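Local coordinates for uncharacterized protein (Streptococcus pneumoniae, PDB 3LFT) that binds L-tryptophan in its cleft and is probably the substrate-binding component of an ABC transporter, perhaps for tryptophan or a related compound, at residues Ser141-Asn146 with Asp195-Ser200. Sequence-based numbering, arbitrary orientation.
With TRP (tryptophan), chain C.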
ATOM      1  N   SER A 141      -5.412   4.928   9.155  1.00  6.41           N
ATOM      2  CA  SER A 141      -5.198   6.349   9.411  1.00  7.46           C
ATOM      3  C   SER A 141      -6.253   7.232   8.754  1.00  7.31           C
ATOM      4  O   SER A 141      -6.608   7.028   7.584  1.00  8.94           O
ATOM      5  CB  SER A 141      -3.808   6.723   8.947  1.00  8.67           C
ATOM      6  OG  SER A 141      -3.613   8.098   9.216  1.00 12.05           O
ATOM      7  N   SER A 142      -6.737   8.222   9.502  1.00  7.43           N
ATOM      8  CA  SER A 142      -7.569   9.284   8.939  1.00  8.62           C
ATOM      9  C   SER A 142      -6.734  10.222   8.025  1.00  8.47           C
ATOM     10  O   SER A 142      -7.296  11.067   7.326  1.00 12.14           O
ATOM     11  CB  SER A 142      -8.266  10.057  10.063  1.00  8.76           C
ATOM     12  OG  SER A 142      -7.320  10.517  11.021  1.00  8.26           O
ATOM     13  N   SER A 143      -5.405  10.080   8.022  1.00  8.41           N
ATOM     14  CA  SER A 143      -4.544  10.917   7.157  1.00  9.05           C
ATOM     15  C   SER A 143      -4.435  10.396   5.720  1.00  8.29           C
ATOM     16  O   SER A 143      -3.911  11.083   4.862  1.00  9.06           O
ATOM     17  CB  SER A 143      -3.138  11.125   7.768  1.00  8.78           C
ATOM     18  OG  SER A 143      -2.395   9.892   7.810  1.00 10.91           O
ATOM     19  N   GLU A 144      -4.926   9.195   5.447  1.00  7.42           N
ATOM     20  CA  GLU A 144      -4.617   8.542   4.167  1.00  8.22           C
ATOM     21  C   GLU A 144      -5.824   8.345   3.272  1.00  6.91           C
ATOM     22  O   GLU A 144      -6.704   7.542   3.589  1.00  6.68           O
ATOM     23  CB  GLU A 144      -3.930   7.225   4.454  1.00  9.17           C
ATOM     24  CG  GLU A 144      -2.585   7.484   5.083  1.00 11.47           C
ATOM     25  CD  GLU A 144      -1.662   6.300   5.085  1.00 11.37           C
ATOM     26  OE1 GLU A 144      -1.647   5.492   4.130  1.00  7.99           O
ATOM     27  OE2 GLU A 144      -0.918   6.183   6.084  1.00 14.19           O
ATOM     28  N   ASP A 145      -5.845   9.059   2.149  1.00  5.64           N
ATOM     29  CA  ASP A 145      -6.953   8.939   1.208  1.00  6.20           C
ATOM     30  C   ASP A 145      -7.094   7.504   0.731  1.00  6.09           C
ATOM     31  O   ASP A 145      -8.214   7.026   0.576  1.00  7.65           O
ATOM     32  CB  ASP A 145      -6.782   9.872   0.025  1.00  5.29           C
ATOM     33  CG  ASP A 145      -6.963  11.339   0.412  1.00  7.00           C
ATOM     34  OD1 ASP A 145      -7.518  11.619   1.509  1.00 10.69           O
ATOM     35  OD2 ASP A 145      -6.550  12.224  -0.365  1.00  5.16           O
ATOM     36  N   ASN A 146      -5.970   6.801   0.516  1.00  5.52           N
ATOM     37  CA  ASN A 146      -6.026   5.379   0.136  1.00  6.12           C
ATOM     38  C   ASN A 146      -6.844   4.533   1.081  1.00  6.45           C
ATOM     39  O   ASN A 146      -7.580   3.631   0.647  1.00  7.15           O
ATOM     40  CB  ASN A 146      -4.609   4.786   0.007  1.00  6.00           C
ATOM     41  CG  ASN A 146      -3.638   5.294   1.066  1.00  6.01           C
ATOM     42  OD1 ASN A 146      -3.333   6.498   1.110  1.00  6.44           O
ATOM     43  ND2 ASN A 146      -3.167   4.399   1.942  1.00  6.04           N
ATOM     44  N   ASP A 195      -2.216   0.612   4.255  1.00  4.86           N
ATOM     45  CA  ASP A 195      -2.197   1.866   5.003  1.00  4.52           C
ATOM     46  C   ASP A 195      -0.758   2.124   5.435  1.00  4.74           C
ATOM     47  O   ASP A 195      -0.154   1.310   6.144  1.00  4.90           O
ATOM     48  CB  ASP A 195      -3.128   1.734   6.216  1.00  5.75           C
ATOM     49  CG  ASP A 195      -3.214   3.006   7.024  1.00  5.87           C
ATOM     50  OD1 ASP A 195      -2.223   3.365   7.699  1.00  6.35           O
ATOM     51  OD2 ASP A 195      -4.279   3.675   6.956  1.00  6.69           O
ATOM     52  N   ASN A 196      -0.187   3.248   5.011  1.00  4.50           N
ATOM     53  CA  ASN A 196       1.224   3.528   5.295  1.00  4.76           C
ATOM     54  C   ASN A 196       1.499   3.805   6.768  1.00  4.83           C
ATOM     55  O   ASN A 196       2.564   3.448   7.278  1.00  5.19           O
ATOM     56  CB  ASN A 196       1.700   4.724   4.480  1.00  4.65           C
ATOM     57  CG  ASN A 196       1.644   4.452   3.005  1.00  4.62           C
ATOM     58  OD1 ASN A 196       2.488   3.733   2.473  1.00  4.84           O
ATOM     59  ND2 ASN A 196       0.656   5.021   2.322  1.00  5.60           N
ATOM     60  N   THR A 197       0.567   4.475   7.438  1.00  5.17           N
ATOM     61  CA  THR A 197       0.717   4.811   8.863  1.00  5.39           C
ATOM     62  C   THR A 197       0.811   3.529   9.692  1.00  4.76           C
ATOM     63  O   THR A 197       1.760   3.340  10.460  1.00  4.82           O
ATOM     64  CB  THR A 197      -0.451   5.725   9.351  1.00  5.84           C
ATOM     65  OG1 THR A 197      -0.504   6.897   8.514  1.00  9.05           O
ATOM     66  CG2 THR A 197      -0.288   6.133  10.819  1.00  5.91           C
ATOM     67  N   ILE A 198      -0.161   2.634   9.510  1.00  4.83           N
ATOM     68  CA  ILE A 198      -0.163   1.409  10.305  1.00  4.79           C
ATOM     69  C   ILE A 198       1.002   0.531   9.850  1.00  4.60           C
ATOM     70  O   ILE A 198       1.641  -0.116  10.680  1.00  5.31           O
ATOM     71  CB  ILE A 198      -1.511   0.662  10.228  1.00  4.62           C
ATOM     72  CG1 ILE A 198      -2.673   1.605  10.569  1.00  5.07           C
ATOM     73  CG2 ILE A 198      -1.520  -0.572  11.137  1.00  5.49           C
ATOM     74  CD1 ILE A 198      -2.620   2.286  11.954  1.00  8.19           C
ATOM     75  N   ALA A 199       1.310   0.512   8.553  1.00  4.22           N
ATOM     76  CA  ALA A 199       2.444  -0.329   8.127  1.00  4.91           C
ATOM     77  C   ALA A 199       3.756   0.122   8.764  1.00  5.45           C
ATOM     78  O   ALA A 199       4.613  -0.698   9.121  1.00  5.72           O
ATOM     79  CB  ALA A 199       2.577  -0.375   6.609  1.00  4.73           C
ATOM     80  N   SER A 200       3.920   1.436   8.904  1.00  4.50           N
ATOM     81  CA  SER A 200       5.126   1.986   9.502  1.00  5.67           C
ATOM     82  C   SER A 200       5.201   1.723  11.007  1.00  6.21           C
ATOM     83  O   SER A 200       6.297   1.733  11.571  1.00  8.13           O
ATOM     84  CB  SER A 200       5.235   3.483   9.190  1.00  6.22           C
ATOM     85  OG  SER A 200       4.350   4.229  10.001  1.00  9.09           O
TER
HETATM   86  N   TRP C   1      -0.818   1.619  -1.901  1.00  8.29           N
HETATM   87  CA  TRP C   1      -0.393   2.473  -0.754  1.00  8.97           C
HETATM   88  C   TRP C   1      -0.846   3.881  -0.969  1.00  8.94           C
HETATM   89  O   TRP C   1      -0.303   4.808  -0.362  1.00  8.77           O
HETATM   90  CB  TRP C   1       1.131   2.386  -0.577  1.00  8.71           C
HETATM   91  CG  TRP C   1       1.575   0.976  -0.280  1.00  7.83           C
HETATM   92  CD1 TRP C   1       2.123   0.049  -1.166  1.00  8.47           C
HETATM   93  CD2 TRP C   1       1.477   0.294   1.016  1.00  8.23           C
HETATM   94  NE1 TRP C   1       2.371  -1.131  -0.504  1.00  8.55           N
HETATM   95  CE2 TRP C   1       1.997  -1.054   0.774  1.00  8.59           C
HETATM   96  CE3 TRP C   1       0.994   0.687   2.242  1.00  8.21           C
HETATM   97  CZ2 TRP C   1       2.018  -1.944   1.833  1.00  8.72           C
HETATM   98  CZ3 TRP C   1       1.024  -0.235   3.284  1.00  9.20           C
HETATM   99  CH2 TRP C   1       1.539  -1.529   3.066  1.00  8.94           C
HETATM  100  OXT TRP C   1      -1.771   4.103  -1.763  1.00  8.45           O
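E144 plants its carboxylate on the first turn of helix 196-200, where the backbone N-H groups of N196 and T197 still point outward. E144 OE1 accepts from N196 N at 2.8 Å and E144 OE2, over a more bent bond, from T197 N at 2.6 Å, each through its syn lone pair, a bidentate grip on adjacent amides. The extended side chain, with CG anti to the carbonyl carbon (chi1 -66°), carries the group across. On its anti lone pair E144 OE2 also accepts from T197 OG1. E144 OE1 receives N146 ND2 on the anti side and N196 ND2 from above the carboxylate plane, the latter at 3.0 Å. Five donors thus fix the rotation of this buried acid, and the start of the helix probably favours its negative charge.

N196 ND2 also reaches the carboxylate O of the bound tryptophan, 2.9 Å away, which makes E144 a second-shell residue of the pocket, consistent with its orienting that amide. N146 ND2 is held by E144 OE1 and I194 O, while its CB lies against the ligand's OXT; A199 CB touches the indole.

D195 supplies the classical N-cap: OD1 accepts from I198 N, whereas D195 OD2 takes S141 N from the syn side, well out of the carboxylate plane, at 2.8 Å and is also bonded to S147 OG. E144 OE2 and D195 OD1, 3.5 Å apart, would repel if both are ionised, which the surrounding donors probably offset. S141 CB packs on T197.

The contact ties together adjacent parallel strands 135-141 and 189-192, in one lobe of a periplasmic-binding-protein fold, where they lead into helices 145-160 and 196-200; from the other lobe, helix 71-80 meets N146 and N196 through T71 and P72.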